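Local coordinates for protein tyrosine--tRNA ligase (Pyrococcus horikoshii, PDB 2CYC) that attaches tyrosine to tRNA(Tyr) in two steps, probably activating the amino acid with ATP to Tyr-AMP before transferring it to the acceptor end of the tRNA, at residues H224-L229 and E294-R299; E231-P236 and A248-S253; R275-P280 and N287-W292. One frame throughout, in Å; residues are numbered along the deposited sequence.

Contact 1: residues H224-L229 and E294-R299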
loop_
_atom_site.group_PDB
_atom_site.type_symbol
_atom_site.label_atom_id
_atom_site.label_comp_id
_atom_site.label_asym_id
_atom_site.label_seq_id
_atom_site.Cartn_x
_atom_site.Cartn_y
_atom_site.Cartn_z
ATOM N N HIS A 224 -27.882 -8.727 -6.047
ATOM C CA HIS A 224 -27.892 -9.053 -7.464
ATOM C C HIS A 224 -27.461 -7.866 -8.332
ATOM O O HIS A 224 -27.797 -6.712 -8.042
ATOM C CB HIS A 224 -29.310 -9.502 -7.845
ATOM C CG HIS A 224 -29.498 -9.774 -9.305
ATOM N ND1 HIS A 224 -29.035 -10.920 -9.916
ATOM C CD2 HIS A 224 -30.118 -9.055 -10.270
ATOM C CE1 HIS A 224 -29.368 -10.898 -11.195
ATOM N NE2 HIS A 224 -30.026 -9.777 -11.435
ATOM N N LEU A 225 -26.704 -8.153 -9.386
ATOM C CA LEU A 225 -26.270 -7.105 -10.304
ATOM C C LEU A 225 -27.242 -7.039 -11.486
ATOM O O LEU A 225 -27.328 -7.975 -12.274
ATOM C CB LEU A 225 -24.858 -7.399 -10.813
ATOM C CG LEU A 225 -23.737 -7.542 -9.777
ATOM C CD1 LEU A 225 -22.432 -7.884 -10.504
ATOM C CD2 LEU A 225 -23.588 -6.241 -8.985
ATOM N N LEU A 226 -27.993 -5.949 -11.607
ATOM C CA LEU A 226 -28.923 -5.828 -12.727
ATOM C C LEU A 226 -28.143 -5.748 -14.046
ATOM O O LEU A 226 -27.121 -5.069 -14.137
ATOM C CB LEU A 226 -29.800 -4.576 -12.579
ATOM C CG LEU A 226 -30.815 -4.516 -11.430
ATOM C CD1 LEU A 226 -31.521 -3.160 -11.464
ATOM C CD2 LEU A 226 -31.834 -5.643 -11.566
ATOM N N LEU A 227 -28.638 -6.445 -15.060
ATOM C CA LEU A 227 -28.014 -6.450 -16.379
ATOM C C LEU A 227 -28.304 -5.174 -17.149
ATOM O O LEU A 227 -29.325 -4.520 -16.923
ATOM C CB LEU A 227 -28.538 -7.622 -17.209
ATOM C CG LEU A 227 -28.165 -9.025 -16.746
ATOM C CD1 LEU A 227 -28.917 -10.053 -17.581
ATOM C CD2 LEU A 227 -26.647 -9.215 -16.854
ATOM N N GLY A 228 -27.392 -4.814 -18.048
ATOM C CA GLY A 228 -27.617 -3.657 -18.891
ATOM C C GLY A 228 -28.676 -4.113 -19.894
ATOM O O GLY A 228 -28.904 -5.309 -20.036
ATOM N N LEU A 229 -29.313 -3.183 -20.599
ATOM C CA LEU A 229 -30.365 -3.542 -21.549
ATOM C C LEU A 229 -29.887 -3.951 -22.943
ATOM O O LEU A 229 -30.688 -4.398 -23.760
ATOM C CB LEU A 229 -31.351 -2.380 -21.674
ATOM C CG LEU A 229 -32.034 -1.976 -20.362
ATOM C CD1 LEU A 229 -32.838 -0.698 -20.553
ATOM C CD2 LEU A 229 -32.922 -3.114 -19.882
ATOM N N GLU A 294 -38.018 -9.033 -12.362
ATOM C CA GLU A 294 -37.864 -9.862 -11.183
ATOM C C GLU A 294 -37.311 -9.130 -9.966
ATOM O O GLU A 294 -37.860 -9.246 -8.878
ATOM C CB GLU A 294 -36.958 -11.061 -11.472
ATOM C CG GLU A 294 -36.840 -11.985 -10.253
ATOM C CD GLU A 294 -36.018 -13.222 -10.521
ATOM O OE1 GLU A 294 -35.993 -14.110 -9.646
ATOM O OE2 GLU A 294 -35.389 -13.307 -11.598
ATOM N N TYR A 295 -36.229 -8.376 -10.152
ATOM C CA TYR A 295 -35.589 -7.682 -9.038
ATOM C C TYR A 295 -36.097 -6.298 -8.644
ATOM O O TYR A 295 -35.841 -5.845 -7.535
ATOM C CB TYR A 295 -34.085 -7.645 -9.285
ATOM C CG TYR A 295 -33.483 -9.020 -9.161
ATOM C CD1 TYR A 295 -33.122 -9.530 -7.913
ATOM C CD2 TYR A 295 -33.333 -9.844 -10.284
ATOM C CE1 TYR A 295 -32.625 -10.831 -7.783
ATOM C CE2 TYR A 295 -32.842 -11.146 -10.166
ATOM C CZ TYR A 295 -32.490 -11.632 -8.914
ATOM O OH TYR A 295 -32.006 -12.916 -8.790
ATOM N N ILE A 296 -36.810 -5.627 -9.539
ATOM C CA ILE A 296 -37.347 -4.314 -9.208
ATOM C C ILE A 296 -38.847 -4.427 -8.942
ATOM O O ILE A 296 -39.303 -4.279 -7.802
ATOM C CB ILE A 296 -37.090 -3.280 -10.347
ATOM C CG1 ILE A 296 -35.577 -3.104 -10.562
ATOM C CG2 ILE A 296 -37.718 -1.934 -9.988
ATOM C CD1 ILE A 296 -35.201 -2.047 -11.605
ATOM N N ILE A 297 -39.609 -4.735 -9.988
ATOM C CA ILE A 297 -41.062 -4.836 -9.873
ATOM C C ILE A 297 -41.564 -5.871 -8.854
ATOM O O ILE A 297 -42.498 -5.594 -8.104
ATOM C CB ILE A 297 -41.683 -5.094 -11.267
ATOM C CG1 ILE A 297 -41.299 -3.930 -12.198
ATOM C CG2 ILE A 297 -43.204 -5.229 -11.156
ATOM C CD1 ILE A 297 -41.773 -4.064 -13.640
ATOM N N PHE A 298 -40.955 -7.054 -8.820
ATOM C CA PHE A 298 -41.367 -8.072 -7.853
ATOM C C PHE A 298 -40.355 -8.193 -6.722
ATOM O O PHE A 298 -40.098 -9.288 -6.215
ATOM C CB PHE A 298 -41.557 -9.443 -8.526
ATOM C CG PHE A 298 -42.735 -9.491 -9.443
ATOM C CD1 PHE A 298 -42.599 -9.169 -10.789
ATOM C CD2 PHE A 298 -44.006 -9.753 -8.939
ATOM C CE1 PHE A 298 -43.712 -9.097 -11.620
ATOM C CE2 PHE A 298 -45.125 -9.683 -9.760
ATOM C CZ PHE A 298 -44.977 -9.351 -11.104
ATOM N N ARG A 299 -39.765 -7.063 -6.346
ATOM C CA ARG A 299 -38.799 -7.051 -5.262
ATOM C C ARG A 299 -39.500 -7.635 -4.048
ATOM O O ARG A 299 -38.940 -8.448 -3.328
ATOM C CB ARG A 299 -38.350 -5.627 -4.955
ATOM C CG ARG A 299 -37.372 -5.568 -3.808
ATOM C CD ARG A 299 -36.813 -4.190 -3.695
ATOM N NE ARG A 299 -37.803 -3.230 -3.230
ATOM C CZ ARG A 299 -37.996 -2.927 -1.951
ATOM N NH1 ARG A 299 -37.271 -3.517 -1.011
ATOM N NH2 ARG A 299 -38.894 -2.009 -1.619
#

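Contact 2: residues E231-P236 and A248-S253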
loop_
_atom_site.group_PDB
_atom_site.type_symbol
_atom_site.label_atom_id
_atom_site.label_comp_id
_atom_site.label_asym_id
_atom_site.label_seq_id
_atom_site.Cartn_x
_atom_site.Cartn_y
_atom_site.Cartn_z
ATOM N N GLU A 231 -28.077 -5.962 -26.144
ATOM C CA GLU A 231 -28.052 -7.361 -26.550
ATOM C C GLU A 231 -26.643 -7.894 -26.329
ATOM O O GLU A 231 -25.669 -7.150 -26.432
ATOM C CB GLU A 231 -28.458 -7.528 -28.020
ATOM C CG GLU A 231 -27.494 -6.938 -29.034
ATOM C CD GLU A 231 -27.252 -7.875 -30.214
ATOM O OE1 GLU A 231 -28.238 -8.395 -30.787
ATOM O OE2 GLU A 231 -26.071 -8.087 -30.570
ATOM N N PRO A 232 -26.519 -9.192 -26.018
ATOM C CA PRO A 232 -25.229 -9.848 -25.770
ATOM C C PRO A 232 -24.284 -9.770 -26.968
ATOM O O PRO A 232 -24.724 -9.623 -28.106
ATOM C CB PRO A 232 -25.621 -11.292 -25.467
ATOM C CG PRO A 232 -27.064 -11.198 -25.046
ATOM C CD PRO A 232 -27.616 -10.171 -25.973
ATOM N N PRO A 233 -22.971 -9.886 -26.718
ATOM C CA PRO A 233 -21.957 -9.833 -27.777
ATOM C C PRO A 233 -22.061 -11.063 -28.673
ATOM O O PRO A 233 -21.566 -11.077 -29.799
ATOM C CB PRO A 233 -20.649 -9.813 -26.991
ATOM C CG PRO A 233 -20.976 -10.714 -25.832
ATOM C CD PRO A 233 -22.355 -10.219 -25.419
ATOM N N LYS A 234 -22.720 -12.093 -28.154
ATOM C CA LYS A 234 -22.899 -13.346 -28.870
ATOM C C LYS A 234 -24.275 -13.942 -28.575
ATOM O O LYS A 234 -24.799 -13.802 -27.465
ATOM C CB LYS A 234 -21.807 -14.327 -28.445
ATOM C CG LYS A 234 -22.101 -15.771 -28.782
ATOM C CD LYS A 234 -21.037 -16.685 -28.211
ATOM C CE LYS A 234 -21.374 -18.136 -28.482
ATOM N NZ LYS A 234 -20.280 -19.039 -28.048
ATOM N N TRP A 235 -24.860 -14.608 -29.567
ATOM C CA TRP A 235 -26.168 -15.222 -29.386
ATOM C C TRP A 235 -26.405 -16.309 -30.428
ATOM O O TRP A 235 -26.085 -16.130 -31.602
ATOM C CB TRP A 235 -27.260 -14.152 -29.472
ATOM C CG TRP A 235 -28.607 -14.636 -29.033
ATOM C CD1 TRP A 235 -29.568 -15.217 -29.814
ATOM C CD2 TRP A 235 -29.133 -14.615 -27.700
ATOM N NE1 TRP A 235 -30.660 -15.558 -29.048
ATOM C CE2 TRP A 235 -30.419 -15.199 -27.747
ATOM C CE3 TRP A 235 -28.640 -14.160 -26.470
ATOM C CZ2 TRP A 235 -31.222 -15.338 -26.608
ATOM C CZ3 TRP A 235 -29.438 -14.300 -25.337
ATOM C CH2 TRP A 235 -30.715 -14.885 -25.416
ATOM N N PRO A 236 -26.962 -17.459 -30.011
ATOM C CA PRO A 236 -27.373 -17.787 -28.643
ATOM C C PRO A 236 -26.192 -18.058 -27.722
ATOM O O PRO A 236 -25.086 -18.339 -28.183
ATOM C CB PRO A 236 -28.224 -19.030 -28.837
ATOM C CG PRO A 236 -27.498 -19.725 -29.949
ATOM C CD PRO A 236 -27.248 -18.587 -30.916
ATOM N N ALA A 248 -21.429 -11.153 -16.486
ATOM C CA ALA A 248 -20.450 -10.303 -15.815
ATOM C C ALA A 248 -20.079 -9.132 -16.716
ATOM O O ALA A 248 -19.873 -8.011 -16.251
ATOM C CB ALA A 248 -19.201 -11.110 -15.470
ATOM N N GLN A 249 -19.998 -9.396 -18.015
ATOM C CA GLN A 249 -19.654 -8.366 -18.988
ATOM C C GLN A 249 -20.815 -7.424 -19.294
ATOM O O GLN A 249 -20.611 -6.237 -19.569
ATOM C CB GLN A 249 -19.201 -9.018 -20.294
ATOM C CG GLN A 249 -17.902 -9.803 -20.190
ATOM C CD GLN A 249 -17.697 -10.731 -21.375
ATOM O OE1 GLN A 249 -17.903 -10.341 -22.525
ATOM N NE2 GLN A 249 -17.286 -11.965 -21.099
ATOM N N MET A 250 -22.030 -7.962 -19.241
ATOM C CA MET A 250 -23.227 -7.198 -19.564
ATOM C C MET A 250 -23.871 -6.408 -18.420
ATOM O O MET A 250 -24.840 -5.672 -18.651
ATOM C CB MET A 250 -24.262 -8.135 -20.197
ATOM C CG MET A 250 -23.777 -8.807 -21.486
ATOM S SD MET A 250 -23.446 -7.614 -22.806
ATOM C CE MET A 250 -21.701 -7.265 -22.554
ATOM N N LYS A 251 -23.344 -6.542 -17.203
ATOM C CA LYS A 251 -23.911 -5.815 -16.063
ATOM C C LYS A 251 -23.949 -4.311 -16.373
ATOM O O LYS A 251 -23.024 -3.761 -16.975
ATOM C CB LYS A 251 -23.102 -6.087 -14.788
ATOM C CG LYS A 251 -21.669 -5.588 -14.804
ATOM C CD LYS A 251 -20.907 -6.132 -13.604
ATOM C CE LYS A 251 -19.489 -5.594 -13.537
ATOM N NZ LYS A 251 -18.671 -6.350 -12.544
ATOM N N MET A 252 -25.034 -3.661 -15.962
ATOM C CA MET A 252 -25.241 -2.241 -16.217
ATOM C C MET A 252 -24.087 -1.289 -15.894
ATOM O O MET A 252 -23.948 -0.251 -16.548
ATOM C CB MET A 252 -26.511 -1.779 -15.509
ATOM C CG MET A 252 -26.883 -0.331 -15.784
ATOM S SD MET A 252 -28.672 -0.135 -15.964
ATOM C CE MET A 252 -29.215 -0.788 -14.370
ATOM N N SER A 253 -23.264 -1.610 -14.900
ATOM C CA SER A 253 -22.134 -0.732 -14.571
ATOM C C SER A 253 -21.127 -0.631 -15.714
ATOM O O SER A 253 -20.304 0.280 -15.747
ATOM C CB SER A 253 -21.408 -1.211 -13.310
ATOM O OG SER A 253 -22.073 -0.747 -12.152
#

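Contact 3: residues R275-P280 and N287-W292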
loop_
_atom_site.group_PDB
_atom_site.type_symbol
_atom_site.label_atom_id
_atom_site.label_comp_id
_atom_site.label_asym_id
_atom_site.label_seq_id
_atom_site.Cartn_x
_atom_site.Cartn_y
_atom_site.Cartn_z
ATOM N N ARG A 275 -37.727 0.512 -24.915
ATOM C CA ARG A 275 -38.156 0.206 -26.277
ATOM C C ARG A 275 -37.091 -0.573 -27.046
ATOM O O ARG A 275 -37.403 -1.559 -27.714
ATOM C CB ARG A 275 -38.479 1.507 -27.010
ATOM C CG ARG A 275 -39.022 1.343 -28.412
ATOM C CD ARG A 275 -39.194 2.710 -29.059
ATOM N NE ARG A 275 -40.084 3.575 -28.282
ATOM C CZ ARG A 275 -39.822 4.845 -27.975
ATOM N NH1 ARG A 275 -40.696 5.557 -27.265
ATOM N NH2 ARG A 275 -38.682 5.405 -28.369
ATOM N N LYS A 276 -35.834 -0.150 -26.938
ATOM C CA LYS A 276 -34.775 -0.868 -27.645
ATOM C C LYS A 276 -34.086 -1.959 -26.851
ATOM O O LYS A 276 -33.169 -2.600 -27.348
ATOM C CB LYS A 276 -33.718 0.103 -28.200
ATOM C CG LYS A 276 -33.895 1.552 -27.828
ATOM C CD LYS A 276 -33.427 2.444 -28.967
ATOM C CE LYS A 276 -33.088 3.845 -28.491
ATOM N NZ LYS A 276 -31.947 3.858 -27.517
ATOM N N ALA A 277 -34.528 -2.175 -25.617
ATOM C CA ALA A 277 -33.916 -3.191 -24.757
ATOM C C ALA A 277 -33.979 -4.591 -25.360
ATOM O O ALA A 277 -34.916 -4.920 -26.097
ATOM C CB ALA A 277 -34.598 -3.199 -23.394
ATOM N N PHE A 278 -32.984 -5.415 -25.042
ATOM C CA PHE A 278 -32.937 -6.791 -25.527
ATOM C C PHE A 278 -33.971 -7.553 -24.697
ATOM O O PHE A 278 -33.947 -7.501 -23.464
ATOM C CB PHE A 278 -31.538 -7.376 -25.303
ATOM C CG PHE A 278 -31.365 -8.783 -25.825
ATOM C CD1 PHE A 278 -31.309 -9.035 -27.195
ATOM C CD2 PHE A 278 -31.225 -9.854 -24.948
ATOM C CE1 PHE A 278 -31.107 -10.329 -27.679
ATOM C CE2 PHE A 278 -31.023 -11.153 -25.422
ATOM C CZ PHE A 278 -30.961 -11.390 -26.790
ATOM N N CYS A 279 -34.875 -8.255 -25.373
ATOM C CA CYS A 279 -35.932 -9.006 -24.701
ATOM C C CYS A 279 -36.596 -9.939 -25.715
ATOM O O CYS A 279 -37.732 -9.699 -26.146
ATOM C CB CYS A 279 -36.959 -8.024 -24.132
ATOM S SG CYS A 279 -38.341 -8.749 -23.213
ATOM N N PRO A 280 -35.889 -11.012 -26.113
ATOM C CA PRO A 280 -36.388 -11.996 -27.081
ATOM C C PRO A 280 -37.650 -12.668 -26.597
ATOM O O PRO A 280 -37.749 -13.066 -25.435
ATOM C CB PRO A 280 -35.238 -12.998 -27.201
ATOM C CG PRO A 280 -34.038 -12.202 -26.814
ATOM C CD PRO A 280 -34.538 -11.372 -25.656
ATOM N N ASN A 287 -32.392 -12.421 -20.304
ATOM C CA ASN A 287 -33.346 -11.398 -20.688
ATOM C C ASN A 287 -33.236 -10.228 -19.712
ATOM O O ASN A 287 -33.753 -10.286 -18.594
ATOM C CB ASN A 287 -34.745 -12.027 -20.638
ATOM C CG ASN A 287 -35.824 -11.136 -21.218
ATOM O OD1 ASN A 287 -36.774 -11.627 -21.841
ATOM N ND2 ASN A 287 -35.703 -9.833 -21.004
ATOM N N PRO A 288 -32.551 -9.151 -20.123
ATOM C CA PRO A 288 -32.386 -7.979 -19.260
ATOM C C PRO A 288 -33.707 -7.427 -18.733
ATOM O O PRO A 288 -33.803 -7.010 -17.574
ATOM C CB PRO A 288 -31.657 -6.990 -20.164
ATOM C CG PRO A 288 -30.830 -7.907 -21.038
ATOM C CD PRO A 288 -31.813 -8.986 -21.388
ATOM N N VAL A 289 -34.732 -7.435 -19.577
ATOM C CA VAL A 289 -36.014 -6.917 -19.155
ATOM C C VAL A 289 -36.636 -7.755 -18.043
ATOM O O VAL A 289 -37.123 -7.198 -17.053
ATOM C CB VAL A 289 -37.007 -6.807 -20.331
ATOM C CG1 VAL A 289 -38.355 -6.319 -19.812
ATOM C CG2 VAL A 289 -36.465 -5.837 -21.385
ATOM N N LEU A 290 -36.633 -9.079 -18.196
ATOM C CA LEU A 290 -37.208 -9.940 -17.161
ATOM C C LEU A 290 -36.365 -9.812 -15.886
ATOM O O LEU A 290 -36.885 -9.934 -14.777
ATOM C CB LEU A 290 -37.246 -11.412 -17.614
ATOM C CG LEU A 290 -38.286 -11.847 -18.660
ATOM C CD1 LEU A 290 -38.061 -13.323 -19.005
ATOM C CD2 LEU A 290 -39.709 -11.639 -18.115
ATOM N N ASP A 291 -35.066 -9.571 -16.061
ATOM C CA ASP A 291 -34.136 -9.406 -14.946
ATOM C C ASP A 291 -34.616 -8.227 -14.084
ATOM O O ASP A 291 -34.684 -8.320 -12.859
ATOM C CB ASP A 291 -32.729 -9.137 -15.498
ATOM C CG ASP A 291 -31.654 -9.112 -14.411
ATOM O OD1 ASP A 291 -30.969 -8.079 -14.268
ATOM O OD2 ASP A 291 -31.483 -10.128 -13.707
ATOM N N TRP A 292 -34.969 -7.125 -14.742
ATOM C CA TRP A 292 -35.452 -5.931 -14.058
ATOM C C TRP A 292 -36.838 -6.170 -13.451
ATOM O O TRP A 292 -37.151 -5.671 -12.358
ATOM C CB TRP A 292 -35.499 -4.749 -15.037
ATOM C CG TRP A 292 -34.139 -4.212 -15.423
ATOM C CD1 TRP A 292 -32.953 -4.896 -15.410
ATOM C CD2 TRP A 292 -33.835 -2.897 -15.929
ATOM N NE1 TRP A 292 -31.935 -4.093 -15.874
ATOM C CE2 TRP A 292 -32.445 -2.863 -16.200
ATOM C CE3 TRP A 292 -34.601 -1.748 -16.182
ATOM C CZ2 TRP A 292 -31.801 -1.720 -16.709
ATOM C CZ3 TRP A 292 -33.959 -0.606 -16.692
ATOM C CH2 TRP A 292 -32.571 -0.606 -16.947
#

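Contact 1: residues H224-L229 and E294-R299
His224 NE2 forms a hydrogen bond to Asp291 OD2, and the same imidazole lies flat against the phenol ring of Tyr295 one helical turn further on, so helix 288-297 holds it by a hydrogen bond and by its face. The two rings form an offset stack with centroids 3.7 Å apart and planes inclined by only 9°. His224 CD2 sits over the middle of the Tyr295 ring, 3.3 Å from Tyr295 CD2, while Tyr295 CE2 is centred over the imidazole. The histidine has its CG anti to the backbone N (chi1 176°), which swings the imidazole flat onto the phenol. His224 CB lies over the same phenol face, 4.0 Å from the Tyr295 ring centroid, and adds a CH-pi contact. On the other face of the phenol, Glu294 CG lies towards the rim, so the tyrosine ring is flanked by histidine and by the stem of its own neighbour. Were Tyr295 replaced by an alanine, the imidazole would be likely to lose its stacking partner and, with the bond to Asp291 still in place, to gain freedom to tilt. Next to the rings the contact turns aliphatic. Leu226 divides its two methyls, CD2 meeting Tyr295 CB at 3.8 Å and CD1 meeting Ile296 CD1 at 3.8 Å. Met53 of helix 48-63 touches both Leu226 and Ile296, which are buried. The example illustrates how a class I synthetase anchors the loop leaving strand 214-223 of its Rossmann-type core onto a helix that follows the KMSKS region in the chain.

Contact 2: residues E231-P236 and A248-S253
Met250 reaches end-on to the CD corner of the Pro233 ring, and nearly all that is close in this contact gathers at the thioether. Met250 SD approaches Pro233 CD to 3.8 Å. The methyl is a little further off, Met250 CE lying 4.2 Å from Pro233 CD. The sulfur also faces backbone: Pro232 CA is 4.1 Å from Met250 SD. The methionine chain is bent at chi2 (-63°) and again at chi3 (92°), which folds the thioether against the Pro232-Pro233 link instead of letting it run straight past. Tyr286 touches both Pro232 and Met250 and covers this compact part. The remainder is much looser. Glu231 is exposed, its CB directed away from the helix; Pro233, too, is exposed, and Gln249 OE1 stays 4.5 Å from Pro233 CG. Further along, Lys234 and Trp235 find their partners elsewhere: Lys234 NZ makes salt bridges to Glu238 and Glu242, and the Trp235 ring packs edge-to-face with Phe278. No hydrogen bond joins the two segments, and the small interface rests on one flexible side chain against rigid prolines. Immediately after Met250, the last residue of helix 240-250, the chain enters the KMSKS region, where Lys251 pairs with Asp189 and Ser253 OG bonds His47, probably part of the HIGH-type signature; the KMSKS loop that follows this helix end is one of the two signature motifs of class I synthetases.

Contact 3: residues R275-P280 and N287-W292
Phe278 presents the edge of its ring to Pro288, CD2 standing 3.7 Å from Pro288 CD, which lies close to the ring plane. The two side chains meet obliquely, and Pro280 CG lies over one face of the phenyl, so the ring is bordered by a proline at its edge and another on its face. Val289 takes a different pose. Its CG1 is anti to the backbone N (chi1 177°), and this leaves CG2 to enter the bend of the loop, where it meets Cys279 CB at 3.5 Å and Ala277 CB at 3.8 Å. The carbonyl of Phe278 takes part too: Phe278 O faces the carbon side of the helix start, 3.3 Å from Pro288 CD and 3.7 Å from Val289 CG2. Asn287 occupies the N-cap position of helix 288-297, and its side chain lies against Cys279. Leu339 of helix 336-350 also touches Val289, while Phe329 of helix 322-330 touches Cys279 and Asn287. No hydrogen bond crosses the segments, so the helix start rests on the preceding loop mainly by apolar packing, with the Phe278 carbonyl and the Asn287 amide set among the carbon and sulfur atoms.

How the contacts relate
Loop 224-229 of contact 1 connects all three. Toward contact 2 it makes two probable backbone hydrogen bonds, Gly228 N to Met250 O at 2.8 Å and Leu226 O to Met252 N at 3.1 Å, which tie it to the start of the KMSKS region. Toward contact 3 it probably bonds through Leu229 O to Phe278 N at 2.8 Å, and Gly228 O packs 3.2 Å from Pro288 CB. Contacts 2 and 3 also meet directly, Met252 SD lying 3.6 Å from Trp292 CZ2. The side chain of Lys254, predicted to bind ATP, is about 7 Å from that of Met250; bound tyrosine is about 14 Å from the Leu226 side chain.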